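Long-range contacts in MgGH51 (Meripilus giganteus, PDB 6ZPZ), which probably hydrolyses terminal alpha-L-arabinofuranosyl residues from arabinose-containing plant polysaccharides, as an alpha-L-arabinofuranosidase of glycoside hydrolase family GH51: residues E23-S28 with G259-V264; A431-N436 with T489-D494. One frame throughout, in Å; residues are numbered along the deposited sequence.

In the fold
Both contacts lie around the bound cyclopentyl sulfate LX5, and their centres are about 16 Å apart. Contact 1 closes before contact 2 opens along the chain. Segment 23-28 follows strand 20-21 and segment 431-436 starts on strand 424-432. These two strands belong to the eight-stranded parallel sheet, which forms the catalytic (beta/alpha)8 barrel of this family. The contacts also touch each other: Asn26 N lies 2.7 Å from Gln490 OE1, a hydrogen bond, and Asn26 OD1 lies 3.0 Å from Trp491 N, a weak one. Contact 1 meets LX5 through Glu23 and Trp261, contact 2 through Trp491. Loops far apart in sequence thus contribute to one ligand pocket.

Contact 1 of 2, residues E23-S28 with G259-V264; sequences EDINHS and GDWGYV. With LX5 ([(1~{S},2~{S},3~{S},4~{S})-2-(hydroxymethyl)-3,4-bis(oxidanyl)cyclopentyl] hydrogen sulfate), chain G.
Tyr263 reaches into segment 23-28 and bonds two of its residues. Its CB comes nearest to His27 NE2. Tyr263 CG sits 3.4 Å from His27 NE2, and Tyr263 CD1 is equally near His27 CE1. The two rings form a face-to-face stack, with centroids 3.7 Å apart and planes at 19°. His27 ND1 bonds the backbone O of Asp30. Farther out, Tyr263 CE1 passes Asp24 OD1. The tip then takes two bonds: Tyr263 OH donates to Asp24 OD1 at 2.7 Å and accepts from His27 N at 2.9 Å. The hydroxyl is therefore fixed in rotation.

Trp261 NE1 gives a nearly straight bond (169°) to Glu23 OE1, 2.8 Å away, from above the carboxylate plane. Ile25 has CG1 anti to its backbone N (chi1 -175°), and its CD1 lands over the six-membered ring of Trp261. Glu23 OE2 accepts from LX5 O8 at 2.6 Å. Asn232 N also bonds Glu23 OE1, so two donors probably position this ligand-binding carboxylate.

The loop after barrel strand 20-21 thus brings Glu23 into the pocket, with Trp261 supporting it. Helix 231-234 packs against both. Strand 483-485 meets Asn26 and His27, and Asp24 bonds backbone N atoms at the start of helix 29-33.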
ATOM      1  N   GLU A  23       3.374  -1.630  -2.273  1.00 19.93           N
ATOM      2  CA  GLU A  23       4.745  -1.690  -1.743  1.00 19.49           C
ATOM      3  C   GLU A  23       4.971  -0.369  -1.031  1.00 20.03           C
ATOM      4  O   GLU A  23       4.149   0.537  -1.230  1.00 20.87           O
ATOM      5  CB  GLU A  23       5.716  -1.846  -2.903  1.00 20.03           C
ATOM      6  CG  GLU A  23       5.763  -0.591  -3.751  1.00 21.32           C
ATOM      7  CD  GLU A  23       6.549  -0.755  -5.026  1.00 21.94           C
ATOM      8  OE1 GLU A  23       7.764  -1.044  -4.959  1.00 19.91           O
ATOM      9  OE2 GLU A  23       5.945  -0.579  -6.060  1.00 24.09           O
ATOM     10  N   ASP A  24       6.077  -0.252  -0.287  1.00 20.57           N
ATOM     11  CA  ASP A  24       6.521   1.041   0.293  1.00 20.63           C
ATOM     12  C   ASP A  24       7.115   1.892  -0.825  1.00 21.63           C
ATOM     13  O   ASP A  24       8.271   1.675  -1.187  1.00 20.97           O
ATOM     14  CB  ASP A  24       7.504   0.858   1.449  1.00 23.05           C
ATOM     15  CG  ASP A  24       7.345   1.988   2.455  1.00 21.88           C
ATOM     16  OD1 ASP A  24       6.943   3.076   2.020  1.00 20.70           O
ATOM     17  OD2 ASP A  24       7.532   1.727   3.665  1.00 24.77           O
ATOM     18  N   ILE A  25       6.299   2.787  -1.379  1.00 21.73           N
ATOM     19  CA  ILE A  25       6.647   3.736  -2.469  1.00 20.47           C
ATOM     20  C   ILE A  25       5.924   5.031  -2.130  1.00 21.55           C
ATOM     21  O   ILE A  25       4.851   4.945  -1.535  1.00 18.49           O
ATOM     22  CB  ILE A  25       6.250   3.223  -3.866  1.00 20.88           C
ATOM     23  CG1 ILE A  25       6.738   4.162  -4.967  1.00 21.56           C
ATOM     24  CG2 ILE A  25       4.743   2.995  -3.983  1.00 19.69           C
ATOM     25  CD1 ILE A  25       6.413   3.671  -6.359  1.00 22.14           C
ATOM     26  N   ASN A  26       6.525   6.185  -2.404  1.00 21.74           N
ATOM     27  CA  ASN A  26       5.893   7.478  -2.031  1.00 19.78           C
ATOM     28  C   ASN A  26       5.572   7.486  -0.530  1.00 20.11           C
ATOM     29  O   ASN A  26       4.525   8.029  -0.181  1.00 20.48           O
ATOM     30  CB  ASN A  26       4.572   7.693  -2.781  1.00 18.08           C
ATOM     31  CG  ASN A  26       4.660   7.466  -4.268  1.00 19.20           C
ATOM     32  OD1 ASN A  26       5.619   7.901  -4.916  1.00 21.33           O
ATOM     33  ND2 ASN A  26       3.625   6.876  -4.831  1.00 17.50           N
ATOM     34  N   HIS A  27       6.379   6.861   0.337  1.00 19.36           N
ATOM     35  CA  HIS A  27       6.083   6.728   1.795  1.00 20.12           C
ATOM     36  C   HIS A  27       4.642   6.199   1.977  1.00 20.88           C
ATOM     37  O   HIS A  27       3.817   6.752   2.741  1.00 21.65           O
ATOM     38  CB  HIS A  27       6.387   8.045   2.500  1.00 21.18           C
ATOM     39  CG  HIS A  27       7.851   8.196   2.740  1.00 22.02           C
ATOM     40  ND1 HIS A  27       8.504   7.621   3.812  1.00 24.30           N
ATOM     41  CD2 HIS A  27       8.808   8.760   1.983  1.00 21.46           C
ATOM     42  CE1 HIS A  27       9.794   7.916   3.740  1.00 21.28           C
ATOM     43  NE2 HIS A  27       9.993   8.598   2.619  1.00 21.04           N
ATOM     44  N   SER A  28       4.321   5.145   1.259  1.00 20.21           N
ATOM     45  CA  SER A  28       3.041   4.433   1.415  1.00 18.97           C
ATOM     46  C   SER A  28       3.052   3.605   2.712  1.00 18.96           C
ATOM     47  O   SER A  28       1.963   3.253   3.206  1.00 16.94           O
ATOM     48  CB  SER A  28       2.798   3.591   0.223  1.00 20.12           C
ATOM     49  OG  SER A  28       3.802   2.617   0.136  1.00 23.40           O
ATOM     50  N   GLY A 259      15.208   0.783   0.969  1.00 20.14           N
ATOM     51  CA  GLY A 259      14.206   0.370  -0.012  1.00 20.68           C
ATOM     52  C   GLY A 259      14.631   0.778  -1.408  1.00 22.31           C
ATOM     53  O   GLY A 259      15.749   1.292  -1.588  1.00 23.76           O
ATOM     54  N   ASP A 260      13.745   0.613  -2.374  1.00 22.67           N
ATOM     55  CA  ASP A 260      14.074   0.818  -3.807  1.00 21.52           C
ATOM     56  C   ASP A 260      13.507   2.149  -4.315  1.00 21.48           C
ATOM     57  O   ASP A 260      13.448   2.303  -5.505  1.00 21.91           O
ATOM     58  CB  ASP A 260      13.645  -0.439  -4.553  1.00 21.34           C
ATOM     59  CG  ASP A 260      14.477  -1.565  -3.974  1.00 23.20           C
ATOM     60  OD1 ASP A 260      15.739  -1.423  -4.029  1.00 19.87           O
ATOM     61  OD2 ASP A 260      13.876  -2.482  -3.319  1.00 23.77           O
ATOM     62  N   TRP A 261      13.143   3.090  -3.435  1.00 20.43           N
ATOM     63  CA  TRP A 261      12.517   4.364  -3.858  1.00 20.25           C
ATOM     64  C   TRP A 261      13.197   5.549  -3.168  1.00 20.58           C
ATOM     65  O   TRP A 261      12.550   6.599  -3.021  1.00 20.38           O
ATOM     66  CB  TRP A 261      11.015   4.254  -3.575  1.00 21.30           C
ATOM     67  CG  TRP A 261      10.357   3.189  -4.386  1.00 20.22           C
ATOM     68  CD1 TRP A 261       9.873   1.979  -3.968  1.00 22.18           C
ATOM     69  CD2 TRP A 261      10.155   3.237  -5.805  1.00 20.65           C
ATOM     70  NE1 TRP A 261       9.338   1.307  -5.041  1.00 22.33           N
ATOM     71  CE2 TRP A 261       9.510   2.046  -6.175  1.00 20.17           C
ATOM     72  CE3 TRP A 261      10.427   4.193  -6.797  1.00 22.46           C
ATOM     73  CZ2 TRP A 261       9.141   1.774  -7.499  1.00 22.89           C
ATOM     74  CZ3 TRP A 261      10.045   3.941  -8.094  1.00 22.86           C
ATOM     75  CH2 TRP A 261       9.432   2.730  -8.449  1.00 23.49           C
ATOM     76  N   GLY A 262      14.461   5.359  -2.762  1.00 23.41           N
ATOM     77  CA  GLY A 262      15.354   6.414  -2.259  1.00 21.55           C
ATOM     78  C   GLY A 262      15.296   6.586  -0.746  1.00 24.67           C
ATOM     79  O   GLY A 262      15.849   7.586  -0.237  1.00 25.61           O
ATOM     80  N   TYR A 263      14.591   5.729   0.008  1.00 23.30           N
ATOM     81  CA  TYR A 263      14.537   5.918   1.478  1.00 21.04           C
ATOM     82  C   TYR A 263      14.644   4.596   2.230  1.00 20.58           C
ATOM     83  O   TYR A 263      14.277   3.501   1.721  1.00 20.29           O
ATOM     84  CB  TYR A 263      13.286   6.700   1.887  1.00 19.54           C
ATOM     85  CG  TYR A 263      11.981   6.106   1.446  1.00 19.52           C
ATOM     86  CD1 TYR A 263      11.257   5.267   2.275  1.00 19.37           C
ATOM     87  CD2 TYR A 263      11.425   6.459   0.237  1.00 20.29           C
ATOM     88  CE1 TYR A 263      10.035   4.755   1.878  1.00 18.57           C
ATOM     89  CE2 TYR A 263      10.197   5.954  -0.170  1.00 18.65           C
ATOM     90  CZ  TYR A 263       9.503   5.092   0.654  1.00 19.16           C
ATOM     91  OH  TYR A 263       8.267   4.623   0.288  1.00 19.87           O
ATOM     92  N   VAL A 264      15.086   4.719   3.479  1.00 19.13           N
ATOM     93  CA  VAL A 264      15.113   3.589   4.449  1.00 19.67           C
ATOM     94  C   VAL A 264      13.676   3.163   4.817  1.00 19.49           C
ATOM     95  O   VAL A 264      12.805   4.002   5.026  1.00 19.82           O
ATOM     96  CB  VAL A 264      15.931   3.962   5.695  1.00 21.29           C
ATOM     97  CG1 VAL A 264      15.820   2.839   6.716  1.00 21.14           C
ATOM     98  CG2 VAL A 264      17.390   4.260   5.355  1.00 24.06           C
TER
HETATM   99  C1  LX5 G 711       6.275  -0.273 -11.314  1.00 25.77           C
HETATM  100  C2  LX5 G 711       6.078  -1.766 -11.428  1.00 24.49           C
HETATM  101  C6  LX5 G 711       5.444   1.167  -9.298  1.00 24.60           C
HETATM  102  C5  LX5 G 711       6.374   0.064  -9.821  1.00 24.60           C
HETATM  103  C3  LX5 G 711       6.563  -2.400 -10.157  1.00 24.74           C
HETATM  104  C4  LX5 G 711       6.278  -1.292  -9.146  1.00 25.61           C
HETATM  105  O7  LX5 G 711       4.064   0.789  -9.361  1.00 24.71           O
HETATM  106  O8  LX5 G 711       7.304  -1.196  -8.155  1.00 24.34           O
HETATM  107  O9  LX5 G 711       5.951  -3.676  -9.908  1.00 26.62           O
HETATM  108  O10 LX5 G 711       7.551  -0.233 -11.943  1.00 35.25           O
HETATM  109  S11 LX5 G 711       7.922   0.894 -12.846  1.00 39.86           S
HETATM  110  O12 LX5 G 711       7.823   1.894 -11.787  1.00 37.70           O
HETATM  111  O13 LX5 G 711       9.250   0.762 -13.440  1.00 45.59           O
HETATM  112  O14 LX5 G 711       6.886   0.864 -13.921  1.00 39.41           O

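Contact 2 of 2, residues A431-N436 with T489-D494; sequences AAISTN and TQWTPD. With LX5 ([(1~{S},2~{S},3~{S},4~{S})-2-(hydroxymethyl)-3,4-bis(oxidanyl)cyclopentyl] hydrogen sulfate), chain G.
Ile433 and Pro493 bring the two backbones together, with their CA atoms 5.7 Å apart. Segment 431-436 leaves strand 424-432 after Ala432 and continues as a loop. Segment 489-494 has no regular structure, and the peptide bond before Pro493 is cis. No hydrogen bond joins the segments.

The proline ring presses on Ile433. Pro493 CD lies 3.4 Å from Ile433 CB and just as close to Ile433 CA, tighter than usual carbon contacts. Ile433 CG2 also meets Pro493 CD, at 3.6 Å. On the same ring, Pro493 CG faces Ala432 O at 3.7 Å. The other branch of Ile433 turns to the indole: with CG1 between the backbone N and the carbonyl carbon (chi1 69°), Ile433 CD1 comes 3.9 Å from Trp491 CZ2. The two side chains cross at about a right angle.

Trp491 CZ3 lies 3.3 Å from the sulfate oxygen O12 of LX5. Arg448 makes a cation-pi contact with this indole, and the ring of Tyr402, which bonds LX5, also meets it. Without the indole, as with an alanine here, Ile433 CD1 and Arg448 would probably lose their aromatic partner, and a gap would open beside the sulfate.

The direct contact is van der Waals packing; polar bonds to Gln403, Leu449 and Arg448 lie outside it. Trp491 meets the sulfate through ring carbons and gives it no hydrogen bond in this contact.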
ATOM      1  N   ALA A 431      -2.277   1.535 -14.674  1.00 21.68           N
ATOM      2  CA  ALA A 431      -2.813   2.889 -14.510  1.00 20.51           C
ATOM      3  C   ALA A 431      -2.638   3.635 -15.830  1.00 19.41           C
ATOM      4  O   ALA A 431      -1.665   3.414 -16.489  1.00 18.59           O
ATOM      5  CB  ALA A 431      -2.122   3.639 -13.396  1.00 20.99           C
ATOM      6  N   ALA A 432      -3.600   4.463 -16.173  1.00 18.46           N
ATOM      7  CA  ALA A 432      -3.404   5.578 -17.116  1.00 21.30           C
ATOM      8  C   ALA A 432      -2.588   6.674 -16.410  1.00 21.48           C
ATOM      9  O   ALA A 432      -3.124   7.376 -15.542  1.00 24.42           O
ATOM     10  CB  ALA A 432      -4.735   6.048 -17.633  1.00 20.34           C
ATOM     11  N   ILE A 433      -1.338   6.839 -16.811  1.00 22.76           N
ATOM     12  CA  ILE A 433      -0.350   7.681 -16.069  1.00 24.95           C
ATOM     13  C   ILE A 433      -0.004   8.960 -16.826  1.00 22.17           C
ATOM     14  O   ILE A 433       0.588   9.835 -16.175  1.00 22.42           O
ATOM     15  CB  ILE A 433       0.923   6.894 -15.738  1.00 26.28           C
ATOM     16  CG1 ILE A 433       1.748   6.572 -16.982  1.00 27.61           C
ATOM     17  CG2 ILE A 433       0.564   5.641 -14.951  1.00 26.75           C
ATOM     18  CD1 ILE A 433       3.167   6.147 -16.667  1.00 29.63           C
ATOM     19  N   SER A 434      -0.272   9.029 -18.135  1.00 23.11           N
ATOM     20  CA  SER A 434       0.135  10.172 -19.008  1.00 25.34           C
ATOM     21  C   SER A 434      -0.853  10.366 -20.169  1.00 25.44           C
ATOM     22  O   SER A 434      -1.409   9.374 -20.641  1.00 25.75           O
ATOM     23  CB  SER A 434       1.552   9.998 -19.530  1.00 26.98           C
ATOM     24  OG  SER A 434       1.886  11.096 -20.370  1.00 28.16           O
ATOM     25  N   THR A 435      -1.058  11.608 -20.615  1.00 25.69           N
ATOM     26  CA  THR A 435      -1.850  11.898 -21.837  1.00 29.60           C
ATOM     27  C   THR A 435      -0.898  11.919 -23.036  1.00 29.92           C
ATOM     28  O   THR A 435      -1.351  12.271 -24.094  1.00 32.75           O
ATOM     29  CB  THR A 435      -2.665  13.196 -21.715  1.00 29.99           C
ATOM     30  OG1 THR A 435      -1.778  14.249 -21.334  1.00 30.91           O
ATOM     31  CG2 THR A 435      -3.813  13.085 -20.733  1.00 30.38           C
ATOM     32  N   ASN A 436       0.376  11.591 -22.846  1.00 30.80           N
ATOM     33  CA  ASN A 436       1.395  11.670 -23.920  1.00 30.89           C
ATOM     34  C   ASN A 436       1.939  10.265 -24.183  1.00 29.43           C
ATOM     35  O   ASN A 436       2.882   9.844 -23.487  1.00 27.02           O
ATOM     36  CB  ASN A 436       2.489  12.680 -23.561  1.00 34.87           C
ATOM     37  CG  ASN A 436       3.492  12.895 -24.678  1.00 32.79           C
ATOM     38  OD1 ASN A 436       3.441  12.214 -25.691  1.00 38.05           O
ATOM     39  ND2 ASN A 436       4.401  13.832 -24.490  1.00 34.09           N
ATOM     40  N   THR A 489       6.955  12.002  -3.096  1.00 23.55           N
ATOM     41  CA  THR A 489       6.398  11.314  -4.277  1.00 24.28           C
ATOM     42  C   THR A 489       7.546  10.885  -5.175  1.00 25.35           C
ATOM     43  O   THR A 489       8.315  11.756  -5.556  1.00 25.18           O
ATOM     44  CB  THR A 489       5.421  12.254  -4.973  1.00 24.68           C
ATOM     45  OG1 THR A 489       4.359  12.495  -4.041  1.00 24.32           O
ATOM     46  CG2 THR A 489       4.920  11.657  -6.250  1.00 24.85           C
ATOM     47  N   GLN A 490       7.662   9.587  -5.454  1.00 23.41           N
ATOM     48  CA  GLN A 490       8.614   9.087  -6.472  1.00 23.58           C
ATOM     49  C   GLN A 490       7.847   8.737  -7.744  1.00 24.45           C
ATOM     50  O   GLN A 490       8.482   8.465  -8.716  1.00 22.13           O
ATOM     51  CB  GLN A 490       9.402   7.904  -5.946  1.00 21.50           C
ATOM     52  CG  GLN A 490      10.287   8.226  -4.766  1.00 21.84           C
ATOM     53  CD  GLN A 490       9.526   8.260  -3.451  1.00 22.18           C
ATOM     54  OE1 GLN A 490       8.821   7.327  -3.117  1.00 20.16           O
ATOM     55  NE2 GLN A 490       9.638   9.356  -2.705  1.00 20.67           N
ATOM     56  N   TRP A 491       6.516   8.668  -7.686  1.00 22.76           N
ATOM     57  CA  TRP A 491       5.692   8.150  -8.791  1.00 23.21           C
ATOM     58  C   TRP A 491       4.313   8.773  -8.694  1.00 23.78           C
ATOM     59  O   TRP A 491       3.784   8.830  -7.576  1.00 23.35           O
ATOM     60  CB  TRP A 491       5.597   6.624  -8.764  1.00 23.59           C
ATOM     61  CG  TRP A 491       4.851   6.121  -9.949  1.00 24.91           C
ATOM     62  CD1 TRP A 491       3.501   6.107 -10.144  1.00 23.43           C
ATOM     63  CD2 TRP A 491       5.436   5.612 -11.158  1.00 27.72           C
ATOM     64  NE1 TRP A 491       3.208   5.571 -11.365  1.00 23.37           N
ATOM     65  CE2 TRP A 491       4.370   5.244 -12.001  1.00 26.09           C
ATOM     66  CE3 TRP A 491       6.745   5.392 -11.585  1.00 34.15           C
ATOM     67  CZ2 TRP A 491       4.580   4.731 -13.275  1.00 29.17           C
ATOM     68  CZ3 TRP A 491       6.955   4.888 -12.851  1.00 34.58           C
ATOM     69  CH2 TRP A 491       5.882   4.572 -13.685  1.00 32.89           C
ATOM     70  N   THR A 492       3.829   9.293  -9.825  1.00 24.72           N
ATOM     71  CA  THR A 492       2.420   9.700 -10.030  1.00 22.20           C
ATOM     72  C   THR A 492       1.947   9.087 -11.342  1.00 23.44           C
ATOM     73  O   THR A 492       2.745   8.733 -12.210  1.00 22.89           O
ATOM     74  CB  THR A 492       2.284  11.225 -10.058  1.00 22.60           C
ATOM     75  OG1 THR A 492       2.881  11.735 -11.247  1.00 22.92           O
ATOM     76  CG2 THR A 492       2.949  11.917  -8.891  1.00 22.38           C
ATOM     77  N   PRO A 493       0.633   8.909 -11.534  1.00 21.62           N
ATOM     78  CA  PRO A 493      -0.376   9.132 -10.507  1.00 22.18           C
ATOM     79  C   PRO A 493      -0.536   7.934  -9.566  1.00 20.27           C
ATOM     80  O   PRO A 493      -0.134   6.818  -9.872  1.00 22.01           O
ATOM     81  CB  PRO A 493      -1.660   9.270 -11.323  1.00 21.79           C
ATOM     82  CG  PRO A 493      -1.418   8.342 -12.456  1.00 22.20           C
ATOM     83  CD  PRO A 493       0.052   8.432 -12.781  1.00 24.99           C
ATOM     84  N   ASP A 494      -1.208   8.178  -8.456  1.00 20.26           N
ATOM     85  CA  ASP A 494      -1.393   7.194  -7.376  1.00 20.99           C
ATOM     86  C   ASP A 494      -2.867   7.163  -7.007  1.00 18.97           C
ATOM     87  O   ASP A 494      -3.544   8.191  -7.136  1.00 19.93           O
ATOM     88  CB  ASP A 494      -0.502   7.553  -6.202  1.00 19.54           C
ATOM     89  CG  ASP A 494       0.920   7.674  -6.665  1.00 21.55           C
ATOM     90  OD1 ASP A 494       1.510   6.639  -6.974  1.00 19.25           O
ATOM     91  OD2 ASP A 494       1.405   8.802  -6.717  1.00 20.33           O
TER
HETATM   92  C1  LX5 G 711       6.275  -0.273 -11.314  1.00 25.77           C
HETATM   93  C2  LX5 G 711       6.078  -1.766 -11.428  1.00 24.49           C
HETATM   94  C6  LX5 G 711       5.444   1.167  -9.298  1.00 24.60           C
HETATM   95  C5  LX5 G 711       6.374   0.064  -9.821  1.00 24.60           C
HETATM   96  C3  LX5 G 711       6.563  -2.400 -10.157  1.00 24.74           C
HETATM   97  C4  LX5 G 711       6.278  -1.292  -9.146  1.00 25.61           C
HETATM   98  O7  LX5 G 711       4.064   0.789  -9.361  1.00 24.71           O
HETATM   99  O8  LX5 G 711       7.304  -1.196  -8.155  1.00 24.34           O
HETATM  100  O9  LX5 G 711       5.951  -3.676  -9.908  1.00 26.62           O
HETATM  101  O10 LX5 G 711       7.551  -0.233 -11.943  1.00 35.25           O
HETATM  102  S11 LX5 G 711       7.922   0.894 -12.846  1.00 39.86           S
HETATM  103  O12 LX5 G 711       7.823   1.894 -11.787  1.00 37.70           O
HETATM  104  O13 LX5 G 711       9.250   0.762 -13.440  1.00 45.59           O
HETATM  105  O14 LX5 G 711       6.886   0.864 -13.921  1.00 39.41           O